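Local coordinates for uncharacterized protein (Nostoc punctiforme, PDB 2QDR) that is of unknown function but is a putative dioxygenase, with the double-stranded beta-helix fold of the cupin clan, at residues A[35-43]-A[83-93]; A[106-117]-A[132-143]. One frame throughout, in Å; residues are numbered along the deposited sequence.

In the fold
Both contacts reach the same antiparallel sheet of a cupin-type double-stranded beta-helix. Contact 1 attaches the short strand 41-42 to strand 79-86 and takes in the turn leading to strand 92-98; contact 2 pairs strands 113-117 and 133-137. They follow in series along the chain, contact 1 closing before contact 2 opens. Their centres lie about 18 Å apart, and their nearest atoms come to about 4 Å without touching. Strand 154-160 pairs with both 92-98 and 113-117. Asn-161 bonds Asn-36 and Glu-114, while Arg-284 bonds Thr-93 weakly and Glu-114 by a salt bridge, so these two residues probably help tie the two pairings together within the cupin fold.

Contact 1 of 2, residues A[35-43]-A[83-93]; sequences MNLSGRRTA and LLTWHDSGAST
Arg-40 reaches in near the turn end of the hairpin made by strands 79-86 and 92-98 and puts NH1 between two threonine hydroxyls, with weak hydrogen bonds to Thr-93 OG1 (3.0 Å) and Thr-85 OG1 (3.4 Å). The hairpin is part of the cupin double-stranded beta-helix, and it carries a classic beta bulge where Leu-84 and Thr-85 both face Thr-93. Extended from CG to NE, the arginine chain crosses both threonines at about a right angle. Ala-91 C lies over one face of the guanidinium and Leu-37 CD2 over the other, while NE donates in the guanidinium plane to Asn-36 O at 3.0 Å. With an alanine in its place, Asn-36 O is likely to lose this donor and a gap to open between Leu-37 and Ala-91.

Next to it, Arg-41 and Trp-86 form an antiparallel hydrogen-bonded pair, with Arg-41 N to Trp-86 O at 2.9 Å and Trp-86 N to Arg-41 O at 3.1 Å. Their side chains run alongside each other in the same direction, guanidinium and indole planes 31° apart, and Arg-41 CD lies 3.6 Å from Trp-86 CZ2. Thr-42 and Thr-85 occupy the other face of the sheet.

Farther out, Tyr-261 bonds the Thr-85 hydroxyl and Glu-241 that of Thr-93, fixing the two groups Arg-40 meets. Over the indole face opposite Arg-41 O, offset toward the rim, lies Leu-83 CD2.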
loop_
_atom_site.group_PDB
_atom_site.type_symbol
_atom_site.label_atom_id
_atom_site.label_comp_id
_atom_site.label_asym_id
_atom_site.label_seq_id
_atom_site.Cartn_x
_atom_site.Cartn_y
_atom_site.Cartn_z
HETATM N N MSE A 35 1.393 25.948 25.766
HETATM C CA MSE A 35 0.214 26.538 25.129
HETATM C C MSE A 35 -0.657 27.241 26.175
HETATM O O MSE A 35 -1.213 28.309 25.911
HETATM C CB MSE A 35 -0.564 25.417 24.428
HETATM C CG MSE A 35 -1.035 25.777 23.068
HETATM SE SE MSE A 35 -1.970 24.321 22.175
HETATM C CE MSE A 35 -1.210 24.472 20.550
ATOM N N ASN A 36 -0.779 26.624 27.349
ATOM C CA ASN A 36 -1.572 27.143 28.464
ATOM C C ASN A 36 -3.078 27.301 28.166
ATOM O O ASN A 36 -3.709 28.242 28.611
ATOM C CB ASN A 36 -0.931 28.443 29.045
ATOM C CG ASN A 36 0.367 28.176 29.812
ATOM O OD1 ASN A 36 0.393 27.385 30.763
ATOM N ND2 ASN A 36 1.420 28.898 29.457
ATOM N N LEU A 37 -3.649 26.344 27.426
ATOM C CA LEU A 37 -5.102 26.331 27.112
ATOM C C LEU A 37 -5.984 25.911 28.291
ATOM O O LEU A 37 -7.210 26.032 28.219
ATOM C CB LEU A 37 -5.428 25.396 25.941
ATOM C CG LEU A 37 -5.004 25.790 24.538
ATOM C CD1 LEU A 37 -5.335 24.656 23.577
ATOM C CD2 LEU A 37 -5.686 27.088 24.090
ATOM N N SER A 38 -5.371 25.382 29.347
ATOM C CA SER A 38 -6.066 24.934 30.538
ATOM C C SER A 38 -6.670 26.062 31.348
ATOM O O SER A 38 -6.139 27.167 31.349
ATOM C CB SER A 38 -5.056 24.229 31.436
ATOM O OG SER A 38 -4.364 23.224 30.718
ATOM N N GLY A 39 -7.780 25.760 32.023
ATOM C CA GLY A 39 -8.481 26.684 32.917
ATOM C C GLY A 39 -8.811 28.100 32.494
ATOM O O GLY A 39 -8.740 29.001 33.324
ATOM N N ARG A 40 -9.204 28.305 31.237
ATOM C CA ARG A 40 -9.502 29.664 30.752
ATOM C C ARG A 40 -10.962 30.122 30.885
ATOM O O ARG A 40 -11.894 29.329 30.832
ATOM C CB ARG A 40 -9.083 29.835 29.287
ATOM C CG ARG A 40 -7.597 29.675 29.028
ATOM C CD ARG A 40 -7.265 30.118 27.605
ATOM N NE ARG A 40 -5.850 29.946 27.268
ATOM C CZ ARG A 40 -5.274 30.362 26.136
ATOM N NH1 ARG A 40 -5.944 31.060 25.220
ATOM N NH2 ARG A 40 -3.976 30.127 25.941
ATOM N N ARG A 41 -11.105 31.439 31.027
ATOM C CA ARG A 41 -12.367 32.131 31.153
ATOM C C ARG A 41 -12.742 32.574 29.740
ATOM O O ARG A 41 -11.874 33.078 29.038
ATOM C CB ARG A 41 -12.180 33.349 32.046
ATOM C CG ARG A 41 -13.430 34.127 32.454
ATOM C CD ARG A 41 -12.971 35.390 33.197
ATOM N NE ARG A 41 -14.012 36.238 33.808
ATOM C CZ ARG A 41 -14.841 37.071 33.153
ATOM N NH1 ARG A 41 -14.857 37.156 31.818
ATOM N NH2 ARG A 41 -15.714 37.799 33.847
ATOM N N THR A 42 -13.988 32.400 29.317
ATOM C CA THR A 42 -14.386 32.849 27.983
ATOM C C THR A 42 -14.921 34.281 28.054
ATOM O O THR A 42 -15.082 34.850 29.141
ATOM C CB THR A 42 -15.456 31.949 27.389
ATOM O OG1 THR A 42 -16.647 32.054 28.179
ATOM C CG2 THR A 42 -14.966 30.503 27.360
ATOM N N ALA A 43 -15.172 34.858 26.883
ATOM C CA ALA A 43 -15.721 36.205 26.763
ATOM C C ALA A 43 -17.164 36.247 27.242
ATOM O O ALA A 43 -17.615 37.273 27.711
ATOM C CB ALA A 43 -15.650 36.690 25.326
ATOM N N LEU A 83 -11.232 40.050 23.078
ATOM C CA LEU A 83 -10.625 39.033 23.918
ATOM C C LEU A 83 -11.549 37.806 24.012
ATOM O O LEU A 83 -12.577 37.851 24.681
ATOM C CB LEU A 83 -10.333 39.641 25.290
ATOM C CG LEU A 83 -9.412 38.874 26.234
ATOM C CD1 LEU A 83 -7.973 38.855 25.724
ATOM C CD2 LEU A 83 -9.457 39.495 27.623
ATOM N N LEU A 84 -11.181 36.723 23.325
ATOM C CA LEU A 84 -11.976 35.475 23.283
ATOM C C LEU A 84 -11.882 34.609 24.542
ATOM O O LEU A 84 -12.908 34.275 25.149
ATOM C CB LEU A 84 -11.580 34.650 22.053
ATOM C CG LEU A 84 -12.082 35.077 20.653
ATOM C CD1 LEU A 84 -12.203 36.568 20.416
ATOM C CD2 LEU A 84 -11.194 34.443 19.552
ATOM N N THR A 85 -10.664 34.198 24.890
ATOM C CA THR A 85 -10.404 33.396 26.093
ATOM C C THR A 85 -9.091 33.813 26.700
ATOM O O THR A 85 -8.203 34.289 25.993
ATOM C CB THR A 85 -10.304 31.864 25.852
ATOM O OG1 THR A 85 -9.255 31.583 24.913
ATOM C CG2 THR A 85 -11.603 31.309 25.334
ATOM N N TRP A 86 -8.983 33.670 28.017
ATOM C CA TRP A 86 -7.749 34.017 28.722
ATOM C C TRP A 86 -7.665 33.360 30.087
ATOM O O TRP A 86 -8.659 32.874 30.623
ATOM C CB TRP A 86 -7.598 35.534 28.875
ATOM C CG TRP A 86 -8.589 36.210 29.781
ATOM C CD1 TRP A 86 -8.381 36.603 31.077
ATOM C CD2 TRP A 86 -9.933 36.580 29.465
ATOM N NE1 TRP A 86 -9.508 37.196 31.580
ATOM C CE2 TRP A 86 -10.478 37.193 30.611
ATOM C CE3 TRP A 86 -10.731 36.457 28.325
ATOM C CZ2 TRP A 86 -11.783 37.692 30.641
ATOM C CZ3 TRP A 86 -12.023 36.950 28.359
ATOM C CH2 TRP A 86 -12.536 37.556 29.506
ATOM N N HIS A 87 -6.446 33.345 30.616
ATOM C CA HIS A 87 -6.131 32.807 31.933
ATOM C C HIS A 87 -5.434 33.954 32.645
ATOM O O HIS A 87 -4.817 34.793 31.983
ATOM C CB HIS A 87 -5.284 31.531 31.841
ATOM C CG HIS A 87 -4.984 30.902 33.170
ATOM N ND1 HIS A 87 -3.704 30.747 33.653
ATOM C CD2 HIS A 87 -5.807 30.454 34.146
ATOM C CE1 HIS A 87 -3.750 30.191 34.850
ATOM N NE2 HIS A 87 -5.016 30.004 35.174
ATOM N N ASP A 88 -5.554 34.019 33.973
ATOM C CA ASP A 88 -4.924 35.114 34.760
ATOM C C ASP A 88 -3.385 35.131 34.731
ATOM O O ASP A 88 -2.799 36.178 34.984
ATOM C CB ASP A 88 -5.427 35.134 36.216
ATOM C CG ASP A 88 -6.905 35.522 36.331
ATOM O OD1 ASP A 88 -7.675 35.324 35.362
ATOM O OD2 ASP A 88 -7.293 36.019 37.410
ATOM N N SER A 89 -2.747 33.993 34.434
ATOM C CA SER A 89 -1.285 33.906 34.320
ATOM C C SER A 89 -0.752 34.754 33.137
ATOM O O SER A 89 0.413 35.161 33.159
ATOM C CB SER A 89 -0.830 32.447 34.193
ATOM N N GLY A 90 -1.596 35.018 32.128
ATOM C CA GLY A 90 -1.224 35.835 30.969
ATOM C C GLY A 90 -1.696 35.290 29.631
ATOM O O GLY A 90 -2.034 36.063 28.729
ATOM N N ALA A 91 -1.706 33.968 29.493
ATOM C CA ALA A 91 -2.126 33.323 28.252
ATOM C C ALA A 91 -3.508 33.792 27.757
ATOM O O ALA A 91 -4.408 34.027 28.565
ATOM C CB ALA A 91 -2.098 31.781 28.397
ATOM N N SER A 92 -3.650 33.956 26.439
ATOM C CA SER A 92 -4.911 34.397 25.839
ATOM C C SER A 92 -5.020 34.160 24.330
ATOM O O SER A 92 -4.042 33.851 23.655
ATOM C CB SER A 92 -5.105 35.894 26.097
ATOM O OG SER A 92 -4.035 36.615 25.529
ATOM N N THR A 93 -6.246 34.266 23.840
ATOM C CA THR A 93 -6.567 34.144 22.421
ATOM C C THR A 93 -7.480 35.319 22.141
ATOM O O THR A 93 -8.384 35.601 22.934
ATOM C CB THR A 93 -7.242 32.821 22.038
ATOM O OG1 THR A 93 -6.339 31.739 22.281
ATOM C CG2 THR A 93 -7.629 32.820 20.548
#

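Contact 2 of 2, residues A[106-117]-A[132-143]; sequences SGIFTADLEIFV and HSYSFIPAGVRI
The Glu-114 carboxylate is gripped at both oxygens. OE1 comes to the edge of the Tyr-134 ring, in plane, and accepts from Tyr-134 OH, which is also bonded by Arg-211 NE; OE2 takes salt bridges from Arg-211 and Arg-284 and a hydrogen bond from Asn-161 ND2. The two residues stand on strands 113-117 and 133-137, an antiparallel pair of the cupin double-stranded beta-helix whose axes run at 173°. Phe-116 and Phe-136 share their face of the sheet, and Glu-114 lays CG 3.6 Å from Phe-136 CD2.

Along the strands Leu-113 and Ile-115 exchange backbone bonds with Ile-137 and Ser-135. Water 1 lies near both Ile-137 O and Ala-111 O.

Beyond the strand end the chain turns, and Asp-112 OD1 accepts Ala-139 N at 2.8 Å, on the anti side of the carboxylate. Pro-138 to Val-141 make a type II turn, and Gly-140 N bonds Phe-109 O. Gly-107 and Ile-143 close this end with a single two-bond bridge.

The other face is apolar at Ile-115 and Ile-137, whose CD1 atoms meet at 4.0 Å, and both side chains touch Leu-124. At the far end the Phe-116 ring lies oblique to that of His-132, planes 50° apart; with CG anti to its own N (chi1 -177°), Phe-116 brings CZ to 3.8 Å from His-132 CB.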
loop_
_atom_site.group_PDB
_atom_site.type_symbol
_atom_site.label_atom_id
_atom_site.label_comp_id
_atom_site.label_asym_id
_atom_site.label_seq_id
_atom_site.Cartn_x
_atom_site.Cartn_y
_atom_site.Cartn_z
ATOM N N SER A 106 11.218 46.601 15.421
ATOM C CA SER A 106 11.771 45.283 15.634
ATOM C C SER A 106 11.984 45.082 17.123
ATOM O O SER A 106 12.049 46.052 17.884
ATOM C CB SER A 106 13.105 45.155 14.904
ATOM O OG SER A 106 14.029 46.129 15.372
ATOM N N GLY A 107 12.113 43.824 17.526
ATOM C CA GLY A 107 12.335 43.473 18.923
ATOM C C GLY A 107 11.899 42.066 19.208
ATOM O O GLY A 107 11.729 41.270 18.285
ATOM N N ILE A 108 11.734 41.765 20.491
ATOM C CA ILE A 108 11.301 40.447 20.949
ATOM C C ILE A 108 10.048 40.606 21.771
ATOM O O ILE A 108 9.602 41.730 22.022
ATOM C CB ILE A 108 12.390 39.722 21.802
ATOM C CG1 ILE A 108 12.727 40.495 23.098
ATOM C CG2 ILE A 108 13.632 39.503 20.972
ATOM C CD1 ILE A 108 13.737 39.797 23.997
ATOM N N PHE A 109 9.477 39.470 22.157
ATOM C CA PHE A 109 8.318 39.422 23.021
ATOM C C PHE A 109 8.683 38.478 24.173
ATOM O O PHE A 109 9.396 37.496 23.968
ATOM C CB PHE A 109 7.085 38.984 22.258
ATOM C CG PHE A 109 6.743 39.886 21.113
ATOM C CD1 PHE A 109 6.058 41.082 21.334
ATOM C CD2 PHE A 109 7.084 39.547 19.811
ATOM C CE1 PHE A 109 5.729 41.930 20.280
ATOM C CE2 PHE A 109 6.753 40.391 18.743
ATOM C CZ PHE A 109 6.079 41.584 18.979
ATOM N N THR A 110 8.201 38.778 25.378
ATOM C CA THR A 110 8.486 37.965 26.574
ATOM C C THR A 110 7.719 36.632 26.672
ATOM O O THR A 110 7.883 35.915 27.660
ATOM C CB THR A 110 8.209 38.789 27.870
ATOM O OG1 THR A 110 6.846 39.230 27.884
ATOM C CG2 THR A 110 9.129 40.004 27.966
ATOM N N ALA A 111 6.903 36.290 25.666
ATOM C CA ALA A 111 6.122 35.055 25.666
ATOM C C ALA A 111 5.956 34.517 24.262
ATOM O O ALA A 111 6.101 35.261 23.287
ATOM C CB ALA A 111 4.765 35.329 26.266
ATOM N N ASP A 112 5.662 33.224 24.166
ATOM C CA ASP A 112 5.433 32.589 22.871
ATOM C C ASP A 112 4.198 33.251 22.241
ATOM O O ASP A 112 3.188 33.452 22.934
ATOM C CB ASP A 112 5.217 31.075 22.992
ATOM C CG ASP A 112 6.427 30.337 23.529
ATOM O OD1 ASP A 112 7.511 30.939 23.673
ATOM O OD2 ASP A 112 6.281 29.134 23.814
ATOM N N LEU A 113 4.305 33.601 20.955
ATOM C CA LEU A 113 3.249 34.278 20.200
ATOM C C LEU A 113 2.882 33.572 18.889
ATOM O O LEU A 113 3.759 33.314 18.077
ATOM C CB LEU A 113 3.709 35.715 19.900
ATOM C CG LEU A 113 2.923 36.640 18.949
ATOM C CD1 LEU A 113 1.434 36.734 19.277
ATOM C CD2 LEU A 113 3.551 38.024 18.953
ATOM N N GLU A 114 1.599 33.261 18.693
ATOM C CA GLU A 114 1.146 32.641 17.452
ATOM C C GLU A 114 0.267 33.671 16.772
ATOM O O GLU A 114 -0.477 34.395 17.436
ATOM C CB GLU A 114 0.384 31.354 17.667
ATOM C CG GLU A 114 1.015 30.489 18.699
ATOM C CD GLU A 114 0.550 29.058 18.645
ATOM O OE1 GLU A 114 0.498 28.465 17.546
ATOM O OE2 GLU A 114 0.299 28.512 19.725
ATOM N N ILE A 115 0.366 33.715 15.447
ATOM C CA ILE A 115 -0.348 34.653 14.609
ATOM C C ILE A 115 -0.951 33.908 13.443
ATOM O O ILE A 115 -0.254 33.117 12.835
ATOM C CB ILE A 115 0.658 35.716 14.098
ATOM C CG1 ILE A 115 1.211 36.531 15.271
ATOM C CG2 ILE A 115 0.060 36.674 13.058
ATOM C CD1 ILE A 115 2.248 37.543 14.869
ATOM N N PHE A 116 -2.224 34.173 13.142
ATOM C CA PHE A 116 -2.923 33.568 12.009
ATOM C C PHE A 116 -3.789 34.650 11.367
ATOM O O PHE A 116 -4.717 35.142 12.001
ATOM C CB PHE A 116 -3.768 32.369 12.417
ATOM C CG PHE A 116 -4.428 31.693 11.250
ATOM C CD1 PHE A 116 -3.738 30.750 10.512
ATOM C CD2 PHE A 116 -5.723 32.018 10.872
ATOM C CE1 PHE A 116 -4.330 30.123 9.422
ATOM C CE2 PHE A 116 -6.325 31.407 9.785
ATOM C CZ PHE A 116 -5.628 30.447 9.060
ATOM N N VAL A 117 -3.521 34.964 10.099
ATOM C CA VAL A 117 -4.227 36.041 9.388
ATOM C C VAL A 117 -5.610 35.636 8.877
ATOM O O VAL A 117 -5.729 34.737 8.053
ATOM C CB VAL A 117 -3.380 36.561 8.204
ATOM C CG1 VAL A 117 -4.091 37.719 7.466
ATOM C CG2 VAL A 117 -1.993 37.001 8.693
ATOM N N HIS A 132 -4.715 33.762 5.605
ATOM C CA HIS A 132 -4.474 32.410 6.164
ATOM C C HIS A 132 -2.976 32.038 6.322
ATOM O O HIS A 132 -2.624 30.857 6.389
ATOM C CB HIS A 132 -5.270 31.358 5.360
ATOM C CG HIS A 132 -6.757 31.527 5.451
ATOM N ND1 HIS A 132 -7.617 30.454 5.453
ATOM C CD2 HIS A 132 -7.531 32.620 5.668
ATOM C CE1 HIS A 132 -8.862 30.889 5.552
ATOM N NE2 HIS A 132 -8.836 32.201 5.694
ATOM N N SER A 133 -2.105 33.047 6.396
ATOM C CA SER A 133 -0.681 32.807 6.615
ATOM C C SER A 133 -0.531 32.693 8.136
ATOM O O SER A 133 -1.309 33.289 8.883
ATOM C CB SER A 133 0.188 33.896 6.014
ATOM O OG SER A 133 0.034 33.910 4.606
ATOM N N TYR A 134 0.452 31.914 8.568
ATOM C CA TYR A 134 0.698 31.630 9.972
ATOM C C TYR A 134 2.130 31.822 10.376
ATOM O O TYR A 134 3.034 31.608 9.573
ATOM C CB TYR A 134 0.323 30.156 10.253
ATOM C CG TYR A 134 0.705 29.631 11.626
ATOM C CD1 TYR A 134 -0.043 29.963 12.743
ATOM C CD2 TYR A 134 1.814 28.803 11.802
ATOM C CE1 TYR A 134 0.308 29.518 14.000
ATOM C CE2 TYR A 134 2.168 28.337 13.058
ATOM C CZ TYR A 134 1.409 28.701 14.158
ATOM O OH TYR A 134 1.725 28.249 15.423
ATOM N N SER A 135 2.325 32.201 11.637
ATOM C CA SER A 135 3.652 32.356 12.211
ATOM C C SER A 135 3.641 32.001 13.688
ATOM O O SER A 135 2.668 32.299 14.383
ATOM C CB SER A 135 4.194 33.778 12.067
ATOM O OG SER A 135 5.442 33.887 12.750
ATOM N N PHE A 136 4.712 31.336 14.129
ATOM C CA PHE A 136 4.938 30.983 15.531
ATOM C C PHE A 136 6.252 31.662 15.894
ATOM O O PHE A 136 7.294 31.328 15.331
ATOM C CB PHE A 136 5.056 29.488 15.812
ATOM C CG PHE A 136 5.302 29.185 17.266
ATOM C CD1 PHE A 136 6.587 29.146 17.786
ATOM C CD2 PHE A 136 4.242 28.977 18.123
ATOM C CE1 PHE A 136 6.808 28.894 19.135
ATOM C CE2 PHE A 136 4.452 28.715 19.482
ATOM C CZ PHE A 136 5.737 28.672 19.981
ATOM N N ILE A 137 6.191 32.588 16.840
ATOM C CA ILE A 137 7.337 33.348 17.289
ATOM C C ILE A 137 7.644 32.947 18.733
ATOM O O ILE A 137 6.970 33.416 19.656
ATOM C CB ILE A 137 7.057 34.865 17.190
ATOM C CG1 ILE A 137 6.575 35.223 15.776
ATOM C CG2 ILE A 137 8.310 35.672 17.600
ATOM C CD1 ILE A 137 6.071 36.634 15.630
ATOM N N PRO A 138 8.647 32.068 18.940
ATOM C CA PRO A 138 8.979 31.669 20.309
ATOM C C PRO A 138 9.467 32.854 21.110
ATOM O O PRO A 138 9.988 33.809 20.529
ATOM C CB PRO A 138 10.121 30.652 20.140
ATOM C CG PRO A 138 10.229 30.368 18.701
ATOM C CD PRO A 138 9.518 31.422 17.947
ATOM N N ALA A 139 9.271 32.795 22.422
ATOM C CA ALA A 139 9.689 33.864 23.313
ATOM C C ALA A 139 11.175 34.054 23.169
ATOM O O ALA A 139 11.914 33.076 23.176
ATOM C CB ALA A 139 9.353 33.530 24.751
ATOM N N GLY A 140 11.602 35.298 22.981
ATOM C CA GLY A 140 13.018 35.630 22.844
ATOM C C GLY A 140 13.542 35.728 21.425
ATOM O O GLY A 140 14.649 36.214 21.225
ATOM N N VAL A 141 12.776 35.259 20.442
ATOM C CA VAL A 141 13.196 35.325 19.046
ATOM C C VAL A 141 12.896 36.707 18.515
ATOM O O VAL A 141 11.778 37.181 18.654
ATOM C CB VAL A 141 12.481 34.272 18.158
ATOM C CG1 VAL A 141 12.825 34.466 16.661
ATOM C CG2 VAL A 141 12.831 32.857 18.644
ATOM N N ARG A 142 13.895 37.329 17.894
ATOM C CA ARG A 142 13.760 38.669 17.324
ATOM C C ARG A 142 13.050 38.677 15.982
ATOM O O ARG A 142 13.331 37.865 15.109
ATOM C CB ARG A 142 15.125 39.338 17.135
ATOM C CG ARG A 142 15.080 40.775 16.596
ATOM C CD ARG A 142 16.483 41.307 16.426
ATOM N NE ARG A 142 16.497 42.651 15.840
ATOM C CZ ARG A 142 16.343 42.931 14.544
ATOM N NH1 ARG A 142 16.120 41.977 13.629
ATOM N NH2 ARG A 142 16.378 44.200 14.156
ATOM N N ILE A 143 12.164 39.658 15.841
ATOM C CA ILE A 143 11.378 39.905 14.654
ATOM C C ILE A 143 11.797 41.269 14.203
ATOM O O ILE A 143 12.068 42.120 15.041
ATOM C CB ILE A 143 9.868 39.938 14.956
ATOM C CG1 ILE A 143 9.400 38.613 15.566
ATOM C CG2 ILE A 143 9.036 40.259 13.698
ATOM C CD1 ILE A 143 9.599 37.390 14.674
HETATM O O HOH W 1 7.497 35.758 21.036
#